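Local coordinates for insecticidal protein (Brevibacillus laterosporus, PDB 7ML9), which is active against the western corn rootworm, probably by forming beta-barrel pores in membranes, as a member of the ETX/MTX2 branch of the aerolysin-like toxins, at residues V204-N209 and F283-E288; P190-K195 and I308-I313; G42-A47 and V230-P235; W48-K53 and G67-T72; T138-T143 and A167-N172. All blocks are in the same frame, centred on the assembly; numbering follows the deposited sequence.

Contact 1 (V204-N209 and F283-E288)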
# COMPACT_ATOMS: atom_id res chain seq x y z
N VAL A 204 -33.92 17.42 -17.92
CA VAL A 204 -32.60 17.33 -17.29
C VAL A 204 -32.35 15.86 -16.96
O VAL A 204 -33.11 15.27 -16.19
CB VAL A 204 -32.50 18.18 -16.03
CG1 VAL A 204 -31.06 18.14 -15.48
CG2 VAL A 204 -32.91 19.60 -16.32
N LEU A 205 -31.30 15.28 -17.54
CA LEU A 205 -30.83 13.94 -17.21
C LEU A 205 -29.55 14.04 -16.40
O LEU A 205 -28.66 14.84 -16.72
CB LEU A 205 -30.55 13.11 -18.46
CG LEU A 205 -31.56 12.95 -19.60
CD1 LEU A 205 -31.04 11.94 -20.61
CD2 LEU A 205 -32.86 12.47 -19.07
N ALA A 206 -29.44 13.22 -15.34
CA ALA A 206 -28.30 13.27 -14.44
C ALA A 206 -27.53 11.95 -14.51
O ALA A 206 -28.13 10.87 -14.57
CB ALA A 206 -28.72 13.53 -12.99
N TYR A 207 -26.20 12.07 -14.50
CA TYR A 207 -25.30 10.92 -14.52
C TYR A 207 -24.24 11.10 -13.46
O TYR A 207 -23.70 12.20 -13.29
CB TYR A 207 -24.64 10.74 -15.88
CG TYR A 207 -25.60 10.48 -17.01
CD1 TYR A 207 -26.26 11.54 -17.63
CD2 TYR A 207 -25.86 9.20 -17.45
CE1 TYR A 207 -27.15 11.31 -18.66
CE2 TYR A 207 -26.74 8.96 -18.49
CZ TYR A 207 -27.39 10.03 -19.09
OH TYR A 207 -28.27 9.82 -20.12
N LEU A 208 -23.94 10.02 -12.72
CA LEU A 208 -22.84 10.04 -11.77
C LEU A 208 -21.58 9.58 -12.50
O LEU A 208 -21.56 8.51 -13.10
CB LEU A 208 -23.13 9.12 -10.58
CG LEU A 208 -21.98 8.95 -9.57
CD1 LEU A 208 -21.73 10.23 -8.80
CD2 LEU A 208 -22.30 7.80 -8.62
N ASN A 209 -20.54 10.40 -12.45
CA ASN A 209 -19.24 9.99 -12.97
C ASN A 209 -18.49 9.27 -11.85
O ASN A 209 -18.59 9.66 -10.68
CB ASN A 209 -18.44 11.19 -13.47
CG ASN A 209 -18.85 11.63 -14.87
OD1 ASN A 209 -19.16 10.82 -15.75
ND2 ASN A 209 -18.84 12.94 -15.08
N PHE A 283 -21.19 14.86 -10.75
CA PHE A 283 -22.35 14.67 -11.61
C PHE A 283 -22.18 15.49 -12.89
O PHE A 283 -21.64 16.60 -12.86
CB PHE A 283 -23.65 15.09 -10.93
CG PHE A 283 -24.15 14.12 -9.88
CD1 PHE A 283 -24.91 13.02 -10.25
CD2 PHE A 283 -23.87 14.33 -8.54
CE1 PHE A 283 -25.38 12.12 -9.27
CE2 PHE A 283 -24.33 13.44 -7.56
CZ PHE A 283 -25.09 12.35 -7.93
N ILE A 284 -22.63 14.93 -14.01
CA ILE A 284 -22.87 15.69 -15.23
C ILE A 284 -24.38 15.74 -15.47
O ILE A 284 -25.05 14.70 -15.47
CB ILE A 284 -22.12 15.10 -16.43
CG1 ILE A 284 -22.42 15.89 -17.71
CG2 ILE A 284 -22.42 13.63 -16.59
CD1 ILE A 284 -21.24 15.93 -18.68
N LEU A 285 -24.91 16.95 -15.65
CA LEU A 285 -26.30 17.16 -16.04
C LEU A 285 -26.36 17.47 -17.53
O LEU A 285 -25.63 18.33 -18.02
CB LEU A 285 -26.93 18.31 -15.25
CG LEU A 285 -26.95 18.20 -13.74
CD1 LEU A 285 -27.83 19.29 -13.13
CD2 LEU A 285 -27.43 16.83 -13.34
N LYS A 286 -27.21 16.74 -18.24
CA LYS A 286 -27.43 16.90 -19.67
C LYS A 286 -28.82 17.50 -19.87
O LYS A 286 -29.81 16.93 -19.41
CB LYS A 286 -27.28 15.54 -20.35
CG LYS A 286 -27.59 15.45 -21.81
CD LYS A 286 -27.76 13.98 -22.16
CE LYS A 286 -26.93 13.56 -23.36
NZ LYS A 286 -27.77 12.88 -24.39
N ILE A 287 -28.88 18.65 -20.54
CA ILE A 287 -30.12 19.39 -20.74
C ILE A 287 -30.61 19.17 -22.16
O ILE A 287 -29.89 19.49 -23.12
CB ILE A 287 -29.92 20.89 -20.48
CG1 ILE A 287 -29.16 21.11 -19.18
CG2 ILE A 287 -31.28 21.62 -20.52
CD1 ILE A 287 -29.84 20.55 -17.96
N GLU A 288 -31.82 18.64 -22.31
CA GLU A 288 -32.39 18.34 -23.62
C GLU A 288 -33.64 19.17 -23.86
O GLU A 288 -34.48 19.33 -22.97
CB GLU A 288 -32.74 16.86 -23.75
CG GLU A 288 -31.56 15.92 -23.73
CD GLU A 288 -31.97 14.47 -23.89
OE1 GLU A 288 -33.18 14.17 -23.74
OE2 GLU A 288 -31.09 13.62 -24.18

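Contact 2 (P190-K195 and I308-I313)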
# COMPACT_ATOMS: atom_id res chain seq x y z
N PRO A 190 -26.20 19.38 -6.07
CA PRO A 190 -27.02 20.53 -5.69
C PRO A 190 -27.88 21.01 -6.86
O PRO A 190 -27.61 20.73 -8.03
CB PRO A 190 -25.98 21.59 -5.30
CG PRO A 190 -24.72 20.82 -5.03
CD PRO A 190 -24.76 19.64 -5.96
N SER A 191 -28.96 21.69 -6.50
CA SER A 191 -29.86 22.27 -7.48
C SER A 191 -29.12 23.24 -8.40
O SER A 191 -28.34 24.07 -7.93
CB SER A 191 -30.99 22.99 -6.73
OG SER A 191 -31.87 23.64 -7.64
N GLN A 192 -29.38 23.14 -9.70
CA GLN A 192 -28.77 24.00 -10.71
C GLN A 192 -29.82 24.92 -11.33
O GLN A 192 -30.99 24.54 -11.46
CB GLN A 192 -28.09 23.18 -11.81
CG GLN A 192 -27.01 22.22 -11.30
CD GLN A 192 -25.91 22.95 -10.54
OE1 GLN A 192 -25.61 22.63 -9.38
NE2 GLN A 192 -25.32 23.96 -11.18
N LYS A 193 -29.39 26.11 -11.73
CA LYS A 193 -30.24 27.12 -12.36
C LYS A 193 -30.11 26.99 -13.88
O LYS A 193 -29.01 27.11 -14.42
CB LYS A 193 -29.85 28.52 -11.89
CG LYS A 193 -30.99 29.53 -11.93
CD LYS A 193 -31.41 30.00 -10.53
CE LYS A 193 -32.65 30.91 -10.55
NZ LYS A 193 -33.79 30.46 -9.68
N ILE A 194 -31.23 26.75 -14.56
CA ILE A 194 -31.27 26.53 -16.01
C ILE A 194 -32.15 27.59 -16.65
O ILE A 194 -33.28 27.82 -16.21
CB ILE A 194 -31.81 25.12 -16.35
CG1 ILE A 194 -31.06 24.05 -15.55
CG2 ILE A 194 -31.69 24.87 -17.84
CD1 ILE A 194 -29.61 23.98 -15.87
N LYS A 195 -31.64 28.24 -17.70
CA LYS A 195 -32.46 29.17 -18.48
C LYS A 195 -33.34 28.38 -19.44
O LYS A 195 -32.84 27.64 -20.29
CB LYS A 195 -31.59 30.17 -19.24
CG LYS A 195 -32.38 31.09 -20.19
CD LYS A 195 -31.67 32.43 -20.41
CE LYS A 195 -32.00 33.03 -21.79
NZ LYS A 195 -31.87 32.02 -22.89
N ILE A 308 -23.64 20.38 -17.84
CA ILE A 308 -23.09 21.01 -16.65
C ILE A 308 -22.39 19.94 -15.82
O ILE A 308 -22.99 18.92 -15.49
CB ILE A 308 -24.17 21.70 -15.80
CG1 ILE A 308 -25.16 22.47 -16.67
CG2 ILE A 308 -23.53 22.61 -14.76
CD1 ILE A 308 -26.21 23.16 -15.86
N LYS A 309 -21.13 20.20 -15.46
CA LYS A 309 -20.44 19.40 -14.46
C LYS A 309 -20.74 19.99 -13.09
O LYS A 309 -20.57 21.19 -12.87
CB LYS A 309 -18.93 19.41 -14.72
CG LYS A 309 -18.43 18.20 -15.49
CD LYS A 309 -16.99 17.87 -15.08
CE LYS A 309 -16.37 16.84 -16.00
NZ LYS A 309 -15.83 15.69 -15.23
N VAL A 310 -21.21 19.15 -12.18
CA VAL A 310 -21.68 19.58 -10.87
C VAL A 310 -20.87 18.85 -9.81
O VAL A 310 -20.78 17.62 -9.85
CB VAL A 310 -23.18 19.30 -10.67
CG1 VAL A 310 -23.62 19.67 -9.26
CG2 VAL A 310 -23.99 20.07 -11.72
N PRO A 311 -20.26 19.55 -8.85
CA PRO A 311 -19.55 18.85 -7.76
C PRO A 311 -20.55 18.17 -6.84
O PRO A 311 -21.58 18.75 -6.50
CB PRO A 311 -18.81 19.98 -7.03
CG PRO A 311 -18.97 21.22 -7.89
CD PRO A 311 -20.23 21.01 -8.68
N LEU A 312 -20.23 16.94 -6.44
CA LEU A 312 -21.16 16.18 -5.60
C LEU A 312 -20.98 16.52 -4.12
O LEU A 312 -19.95 17.05 -3.70
CB LEU A 312 -21.01 14.68 -5.84
CG LEU A 312 -19.67 13.96 -5.58
CD1 LEU A 312 -19.43 13.73 -4.09
CD2 LEU A 312 -19.64 12.64 -6.33
N ILE A 313 -22.01 16.22 -3.34
CA ILE A 313 -21.98 16.30 -1.89
C ILE A 313 -22.10 14.88 -1.36
O ILE A 313 -23.03 14.15 -1.73
CB ILE A 313 -23.11 17.18 -1.33
CG1 ILE A 313 -22.98 18.61 -1.84
CG2 ILE A 313 -23.11 17.18 0.19
CD1 ILE A 313 -24.25 19.41 -1.65

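Contact 3 (G42-A47 and V230-P235). With EDO (1,2-ethanediol), chain E.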
# COMPACT_ATOMS: atom_id res chain seq x y z
N GLY A 42 32.43 -15.21 6.72
CA GLY A 42 33.24 -14.27 5.94
C GLY A 42 34.48 -13.80 6.68
O GLY A 42 35.56 -13.68 6.08
N THR A 43 34.36 -13.52 7.97
CA THR A 43 35.49 -13.00 8.74
C THR A 43 36.59 -14.05 8.89
O THR A 43 37.78 -13.72 8.78
CB THR A 43 34.99 -12.52 10.10
OG1 THR A 43 34.09 -11.41 9.92
CG2 THR A 43 36.15 -12.08 10.98
N PHE A 44 36.23 -15.31 9.16
CA PHE A 44 37.23 -16.38 9.19
C PHE A 44 37.84 -16.60 7.82
O PHE A 44 39.03 -16.93 7.71
CB PHE A 44 36.62 -17.68 9.70
CG PHE A 44 36.44 -17.71 11.19
CD1 PHE A 44 37.49 -17.36 12.03
CD2 PHE A 44 35.23 -18.07 11.75
CE1 PHE A 44 37.32 -17.38 13.41
CE2 PHE A 44 35.06 -18.08 13.12
CZ PHE A 44 36.10 -17.74 13.95
N ASN A 45 37.05 -16.43 6.76
CA ASN A 45 37.59 -16.60 5.42
C ASN A 45 38.67 -15.57 5.12
O ASN A 45 39.64 -15.88 4.43
CB ASN A 45 36.48 -16.54 4.38
CG ASN A 45 35.64 -17.78 4.38
OD1 ASN A 45 36.01 -18.79 5.00
ND2 ASN A 45 34.51 -17.74 3.68
N GLU A 46 38.50 -14.34 5.61
CA GLU A 46 39.57 -13.36 5.48
C GLU A 46 40.76 -13.75 6.35
O GLU A 46 41.92 -13.64 5.92
CB GLU A 46 39.09 -11.95 5.87
CG GLU A 46 38.00 -11.38 4.91
CD GLU A 46 37.60 -9.94 5.21
OE1 GLU A 46 37.98 -9.38 6.26
OE2 GLU A 46 36.87 -9.35 4.36
N ALA A 47 40.50 -14.20 7.58
CA ALA A 47 41.58 -14.48 8.52
C ALA A 47 42.45 -15.64 8.06
O ALA A 47 43.66 -15.64 8.31
CB ALA A 47 41.02 -14.79 9.91
N VAL A 230 30.95 -16.67 16.48
CA VAL A 230 32.34 -16.86 16.91
C VAL A 230 33.23 -16.14 15.92
O VAL A 230 32.92 -16.02 14.73
CB VAL A 230 32.73 -18.34 17.06
CG1 VAL A 230 32.05 -18.93 18.29
CG2 VAL A 230 32.42 -19.13 15.79
N SER A 231 34.35 -15.65 16.43
CA SER A 231 35.24 -14.75 15.71
C SER A 231 36.63 -14.85 16.32
O SER A 231 36.78 -15.39 17.42
CB SER A 231 34.72 -13.30 15.77
OG SER A 231 34.99 -12.70 17.02
N PRO A 232 37.67 -14.38 15.62
CA PRO A 232 39.02 -14.48 16.20
C PRO A 232 39.13 -13.84 17.57
O PRO A 232 39.72 -14.43 18.48
CB PRO A 232 39.90 -13.79 15.16
CG PRO A 232 39.19 -14.07 13.86
CD PRO A 232 37.71 -13.95 14.21
N GLY A 233 38.54 -12.65 17.76
CA GLY A 233 38.56 -12.01 19.06
C GLY A 233 37.65 -12.63 20.11
O GLY A 233 37.88 -12.41 21.31
N TYR A 234 36.61 -13.37 19.71
CA TYR A 234 35.66 -14.00 20.63
C TYR A 234 35.43 -15.44 20.21
O TYR A 234 34.41 -15.77 19.60
CB TYR A 234 34.33 -13.24 20.68
CG TYR A 234 34.47 -11.81 21.15
CD1 TYR A 234 34.78 -10.80 20.26
CD2 TYR A 234 34.31 -11.48 22.49
CE1 TYR A 234 34.92 -9.49 20.68
CE2 TYR A 234 34.44 -10.17 22.93
CZ TYR A 234 34.74 -9.18 22.02
OH TYR A 234 34.88 -7.88 22.45
N PRO A 235 36.38 -16.34 20.52
CA PRO A 235 36.26 -17.73 20.04
C PRO A 235 35.10 -18.51 20.64
O PRO A 235 34.71 -19.54 20.07
CB PRO A 235 37.61 -18.36 20.44
CG PRO A 235 38.10 -17.49 21.55
CD PRO A 235 37.63 -16.10 21.26
C1 EDO E . 35.22 -10.67 0.21
O1 EDO E . 33.96 -10.00 0.21
C2 EDO E . 36.11 -9.96 1.22
O2 EDO E . 35.98 -10.64 2.47

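Contact 4 (W48-K53 and G67-T72)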
# COMPACT_ATOMS: atom_id res chain seq x y z
N TRP A 48 41.86 -16.63 7.39
CA TRP A 48 42.53 -17.89 7.14
C TRP A 48 42.53 -18.29 5.67
O TRP A 48 43.03 -19.37 5.35
CB TRP A 48 41.88 -19.01 7.97
CG TRP A 48 42.02 -18.82 9.46
CD1 TRP A 48 41.02 -18.70 10.37
CD2 TRP A 48 43.25 -18.74 10.20
NE1 TRP A 48 41.54 -18.54 11.64
CE2 TRP A 48 42.90 -18.56 11.56
CE3 TRP A 48 44.61 -18.81 9.85
CZ2 TRP A 48 43.86 -18.46 12.57
CZ3 TRP A 48 45.56 -18.70 10.86
CH2 TRP A 48 45.18 -18.53 12.20
N ASN A 49 41.97 -17.46 4.78
CA ASN A 49 41.86 -17.78 3.35
C ASN A 49 41.10 -19.07 3.09
O ASN A 49 41.44 -19.84 2.19
CB ASN A 49 43.24 -17.82 2.70
CG ASN A 49 43.89 -16.47 2.68
OD1 ASN A 49 44.88 -16.22 3.38
ND2 ASN A 49 43.32 -15.57 1.91
N THR A 50 40.04 -19.30 3.87
CA THR A 50 39.20 -20.47 3.73
C THR A 50 37.99 -20.15 2.85
O THR A 50 37.80 -19.01 2.42
CB THR A 50 38.75 -20.95 5.11
OG1 THR A 50 38.47 -19.81 5.93
CG2 THR A 50 39.86 -21.79 5.77
N ASN A 51 37.14 -21.15 2.62
CA ASN A 51 35.91 -20.99 1.85
C ASN A 51 34.69 -21.48 2.64
O ASN A 51 33.80 -22.15 2.10
CB ASN A 51 36.03 -21.69 0.50
CG ASN A 51 36.07 -23.22 0.64
OD1 ASN A 51 36.37 -23.77 1.71
ND2 ASN A 51 35.76 -23.91 -0.45
N PHE A 52 34.64 -21.17 3.94
CA PHE A 52 33.51 -21.54 4.78
C PHE A 52 32.23 -20.88 4.28
O PHE A 52 32.23 -19.73 3.83
CB PHE A 52 33.73 -21.11 6.23
CG PHE A 52 34.87 -21.83 6.94
CD1 PHE A 52 34.91 -23.21 7.01
CD2 PHE A 52 35.89 -21.11 7.55
CE1 PHE A 52 35.94 -23.88 7.67
CE2 PHE A 52 36.94 -21.77 8.21
CZ PHE A 52 36.96 -23.15 8.26
N LYS A 53 31.10 -21.61 4.40
CA LYS A 53 29.76 -21.13 4.08
C LYS A 53 29.03 -20.76 5.36
O LYS A 53 29.36 -21.26 6.44
CB LYS A 53 28.98 -22.21 3.33
CG LYS A 53 29.70 -22.80 2.14
CD LYS A 53 29.84 -21.81 1.01
CE LYS A 53 30.18 -22.51 -0.30
NZ LYS A 53 31.40 -23.37 -0.18
N GLY A 67 46.38 -24.98 5.77
CA GLY A 67 45.96 -26.36 5.76
C GLY A 67 44.47 -26.49 6.01
O GLY A 67 43.70 -25.54 5.89
N ILE A 68 44.06 -27.71 6.37
CA ILE A 68 42.65 -27.96 6.67
C ILE A 68 42.28 -27.27 7.97
O ILE A 68 42.97 -27.41 8.99
CB ILE A 68 42.36 -29.47 6.73
CG1 ILE A 68 42.78 -30.16 5.43
CG2 ILE A 68 40.87 -29.70 7.00
CD1 ILE A 68 41.97 -29.75 4.21
N VAL A 69 41.22 -26.48 7.92
CA VAL A 69 40.76 -25.69 9.06
C VAL A 69 39.32 -26.08 9.33
O VAL A 69 38.56 -26.39 8.41
CB VAL A 69 40.89 -24.18 8.80
CG1 VAL A 69 40.56 -23.39 10.04
CG2 VAL A 69 42.29 -23.84 8.33
N PHE A 70 38.94 -26.05 10.60
CA PHE A 70 37.59 -26.43 11.00
C PHE A 70 36.85 -25.23 11.59
O PHE A 70 37.45 -24.38 12.27
CB PHE A 70 37.62 -27.58 12.01
CG PHE A 70 37.68 -28.93 11.36
CD1 PHE A 70 36.51 -29.61 11.03
CD2 PHE A 70 38.90 -29.52 11.05
CE1 PHE A 70 36.56 -30.85 10.43
CE2 PHE A 70 38.95 -30.76 10.44
CZ PHE A 70 37.78 -31.43 10.13
N LEU A 71 35.56 -25.17 11.30
CA LEU A 71 34.65 -24.19 11.90
C LEU A 71 33.53 -24.98 12.55
O LEU A 71 32.78 -25.68 11.87
CB LEU A 71 34.11 -23.20 10.85
CG LEU A 71 33.09 -22.14 11.32
CD1 LEU A 71 33.56 -21.44 12.57
CD2 LEU A 71 32.78 -21.12 10.18
N THR A 72 33.45 -24.90 13.87
CA THR A 72 32.46 -25.62 14.68
C THR A 72 31.78 -24.60 15.56
O THR A 72 32.26 -24.28 16.65
CB THR A 72 33.11 -26.72 15.53
OG1 THR A 72 34.15 -27.37 14.78
CG2 THR A 72 32.07 -27.75 15.98

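Contact 5 (T138-T143 and A167-N172)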
# COMPACT_ATOMS: atom_id res chain seq x y z
N THR A 138 -12.31 0.08 -0.90
CA THR A 138 -10.85 0.15 -0.87
C THR A 138 -10.34 -1.23 -0.50
O THR A 138 -10.79 -1.81 0.49
CB THR A 138 -10.35 1.16 0.16
OG1 THR A 138 -10.81 2.47 -0.18
CG2 THR A 138 -8.82 1.15 0.19
N SER A 139 -9.42 -1.77 -1.30
CA SER A 139 -8.83 -3.05 -0.95
C SER A 139 -7.31 -2.99 -1.10
O SER A 139 -6.76 -2.14 -1.82
CB SER A 139 -9.42 -4.20 -1.78
OG SER A 139 -9.15 -4.08 -3.15
N ASN A 140 -6.63 -3.88 -0.39
CA ASN A 140 -5.18 -3.97 -0.49
C ASN A 140 -4.79 -5.44 -0.45
O ASN A 140 -5.57 -6.30 -0.04
CB ASN A 140 -4.51 -3.13 0.60
CG ASN A 140 -4.55 -3.77 1.99
OD1 ASN A 140 -4.26 -4.95 2.15
ND2 ASN A 140 -4.88 -2.98 3.01
N THR A 141 -3.57 -5.72 -0.92
CA THR A 141 -2.98 -7.05 -0.86
C THR A 141 -1.52 -6.90 -0.46
O THR A 141 -0.82 -6.05 -1.01
CB THR A 141 -3.06 -7.78 -2.21
OG1 THR A 141 -4.43 -8.02 -2.55
CG2 THR A 141 -2.33 -9.11 -2.14
N THR A 142 -1.07 -7.69 0.51
CA THR A 142 0.35 -7.73 0.83
C THR A 142 1.03 -8.68 -0.13
O THR A 142 0.77 -9.89 -0.11
CB THR A 142 0.55 -8.14 2.28
OG1 THR A 142 -0.06 -7.17 3.14
CG2 THR A 142 2.06 -8.21 2.59
N THR A 143 1.87 -8.14 -1.02
CA THR A 143 2.46 -8.94 -2.08
C THR A 143 3.86 -9.44 -1.73
O THR A 143 4.25 -10.52 -2.19
CB THR A 143 2.52 -8.13 -3.38
OG1 THR A 143 3.20 -6.89 -3.15
CG2 THR A 143 1.08 -7.81 -3.90
N ALA A 167 -7.58 9.17 1.23
CA ALA A 167 -8.10 7.87 1.64
C ALA A 167 -6.98 7.06 2.27
O ALA A 167 -5.80 7.41 2.18
CB ALA A 167 -8.71 7.11 0.45
N SER A 168 -7.34 5.95 2.92
CA SER A 168 -6.35 5.15 3.64
C SER A 168 -6.73 3.68 3.60
O SER A 168 -7.85 3.30 3.22
CB SER A 168 -6.19 5.62 5.08
OG SER A 168 -7.33 5.27 5.85
N THR A 169 -5.78 2.84 4.00
CA THR A 169 -5.94 1.40 3.97
C THR A 169 -4.89 0.81 4.91
O THR A 169 -3.80 1.36 5.04
CB THR A 169 -5.80 0.85 2.54
OG1 THR A 169 -6.18 -0.52 2.49
CG2 THR A 169 -4.36 1.01 2.01
N GLU A 170 -5.25 -0.27 5.59
CA GLU A 170 -4.40 -0.86 6.62
C GLU A 170 -3.84 -2.18 6.12
O GLU A 170 -4.61 -3.11 5.80
CB GLU A 170 -5.16 -1.06 7.93
CG GLU A 170 -4.26 -1.54 9.06
CD GLU A 170 -4.97 -1.61 10.40
OE1 GLU A 170 -6.13 -2.08 10.44
OE2 GLU A 170 -4.36 -1.18 11.42
N TYR A 171 -2.52 -2.27 6.03
CA TYR A 171 -1.85 -3.49 5.61
C TYR A 171 -1.57 -4.37 6.81
O TYR A 171 -1.16 -3.88 7.87
CB TYR A 171 -0.53 -3.17 4.91
CG TYR A 171 -0.70 -2.67 3.51
CD1 TYR A 171 -0.80 -3.54 2.45
CD2 TYR A 171 -0.78 -1.31 3.26
CE1 TYR A 171 -0.97 -3.08 1.16
CE2 TYR A 171 -0.95 -0.84 1.98
CZ TYR A 171 -1.05 -1.72 0.95
OH TYR A 171 -1.21 -1.25 -0.34
N ASN A 172 -1.81 -5.66 6.65
CA ASN A 172 -1.24 -6.67 7.53
C ASN A 172 -0.00 -7.23 6.84
O ASN A 172 -0.08 -7.68 5.69
CB ASN A 172 -2.24 -7.78 7.84
CG ASN A 172 -1.73 -8.74 8.91
OD1 ASN A 172 -0.61 -9.25 8.82
ND2 ASN A 172 -2.55 -8.98 9.93
O HOH W 1 -8.91 -1.15 2.83
O HOH W 2 -2.78 -6.50 3.94

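Contact 1 (V204-N209 and F283-E288)
Leu208 and Phe283 form a non-hydrogen-bonded antiparallel pair, and the leucine, its CG opposite the backbone N (chi1 175°), lays a methyl over the ring: CD1 lies 4.2 Å from the centroid of Phe283, 15° off the ring normal. Ala206 and Val204 continue this buried face. Leu285 CD2 reaches to 3.6 Å from Ala206 CB, while Ile287 and Val204 lie side by side, CD1 of the isoleucine 3.6 Å from CG2 of the valine. Strand 130-147 covers this face, Phe130 on Val204 and Ala206, Tyr132 and Tyr134 on Leu208. On the other face, Leu205 runs alongside the aliphatic part of Lys286, and Ile284 sets its CG2 3.7 Å from Tyr207 CB. Lys286 bends toward Glu288 OE2 in a weak salt bridge, while OE1 of the glutamate pairs with Arg203. Leu205 and Lys286 exchange two nearly straight backbone bonds, Tyr207 and Ile284 another two that are less straight. Side chains alternating between a buried and a more exposed face of an antiparallel ladder fit the long-stranded beta fold of aerolysin-like toxins.

Contact 2 (P190-K195 and I308-I313)
Pro190 overlaps Val310 through CD, which lies 3.5 Å from CG1 of the valine, tighter than a usual van der Waals contact. The same CD comes to 3.3 Å from the carbonyl O of Pro311, and the neighbouring ring atom CG meets Ile313 CD1 at 3.7 Å, so the proline spans Val310 to Ile313. Val310 is shared. While CG1 faces the proline, CG2 packs 3.7 Å from Gln192 CG, against a glutamine chain folded at its second torsion (chi2 -58°), which brings its CG against the valine methyl. Farther along, Ile194 and Ile308 run past one another in opposing senses, their CD1 atoms 3.5 Å apart. The result is apolar interlocking between chain segments running roughly antiparallel, rather than backbone pairing. Each segment finds its backbone partners elsewhere: Ile194 pairs with Leu125 in the small sheet of strands 123-126 and 193-196, and Gln192 bonds to Thr127 just beyond it, whereas Ile308 and Val310 pair with strand 266-289, and Ile313 reaches strand 178-189.

Contact 3 (G42-A47 and V230-P235)
A small apolar surface contact joins the helix 28-48 to the loop that follows strand 201-229, at one end of the elongated molecule. Phe44 carries most of it. With CG beside the backbone N (chi1 -78°), its ring extends from the helix into the loop and meets three successive residues with its CE2, CZ and CE1 atoms. CE2 lies 3.4 Å from the carbonyl O of Val230, CZ lies 3.6 Å from Ser231 CA, and CE1 lies 3.5 Å from Pro232 CD. Val230 CG2 approaches the ring in plane, at its edge. Pro232 also meets the helix through Thr43, whose CG2 is 4.0 Å from the proline CD. The loop holds its own shape through an ST motif: Ser231 OG accepts from the backbone N of Tyr234 at 3.2 Å. Its start is tied to the helix by Glu40, whose carboxylate receives the N-H of Val230. Phe52 and Leu71 also pack against Phe44, and Leu71 touches Val230 as well. On another side of the helix, Glu46 OE2 pairs with Lys252 and lies a doubtfully short 2.5 Å from O2 of a 1,2-ethanediol probably left by the crystallisation liquor.

Contact 4 (W48-K53 and G67-T72)
Phe52 receives Leu71 over one face of its ring: CB of the leucine stands 3.8 Å from the ring centroid, 12° off the normal, a CH-pi contact over the centre. Leu71 CD2 continues toward the root of the ring and lies 3.9 Å from Phe52 CG. At the ring's edge, near its plane, the carbonyl O of Val69 approaches CZ at 3.6 Å. Val69 also offers CG1 to CZ, and crosses Thr50 at about a right angle, its CB 4.0 Å from the threonine CG2. Val69 and Leu71, two residues apart on strand 69-71, point to the same side; the strand pairs with 59-63 as a two-stranded antiparallel sheet, and segment 48-53, the chain leaving helix 28-48, covers one face of this hairpin. Asn45 of the helix holds it, OD1 bonding to Thr50 OG1 and to the backbone N of Phe52. The chain leaves the helix at Asn49, the first residue past it, with positive phi. Farther out, Ala41 and Phe44 of the helix pack on Phe52, and Gln59 and Ser61 of the partner strand also touch Phe52.

Contact 5 (T138-T143 and A167-N172)
Asn140 links strand 130-147 of the large mixed sheet to strand 165-172, which belongs to the separate antiparallel hairpin 153-172; in aerolysin-like toxins a hairpin of this kind is thought to unfold from the body and insert in the membrane, and this one is a plausible counterpart. Asn140 CB lies 3.6 Å from Tyr171 CE1. From there the chain turns, with CG in the position between the backbone N and the carbonyl carbon (chi1 76°), and lays the amide over one face of the Tyr171 ring, the two planes 19° apart and CG offset toward the rim. At the tip the amide N serves two acceptors: ND2 donates to Thr169 OG1 at 2.8 Å and to the carbonyl O of Glu170 at 2.8 Å. Both partners lie near the amide plane, although ND2 approaches the Glu170 carbonyl from above its plane. A water bridges OD1, Thr142 OG1 and Asn172 N, accepting from the last; it has more acceptors in reach than protons. Two residues earlier, Thr138 packs CG2 against Thr169 CB at 3.8 Å. A second water joins Thr138 O to Thr169 OG1. Tyr171 makes a weak hydroxyl bond to the backbone O of Thr274, and its edge faces Thr142. That threonine supplies the shortest polar link, OG1 donating to Asn172 O at 2.6 Å.

Overall arrangement
From the N terminus, helix 28-48 supplies the first segment of contact 3, whose loop closes only at 230-235, after most of the long strands. Contact 4 closes early within that span, joining the chain just past the helix to strand 69-71, and it touches contact 3 through Asn45. Contact 5 also lies within the span, in mid-body, tying the hairpin strand 165-172 to strand 130-147. Contact 2 opens at 190-195 and closes at 308-313, enclosing contact 1, and each crosses contact 3; they meet where strand 266-289 of contact 1 pairs with strand 303-323 of contact 2. Both lie about 76 Å, centre to centre, from contact 3, on the other side of the chain's centre.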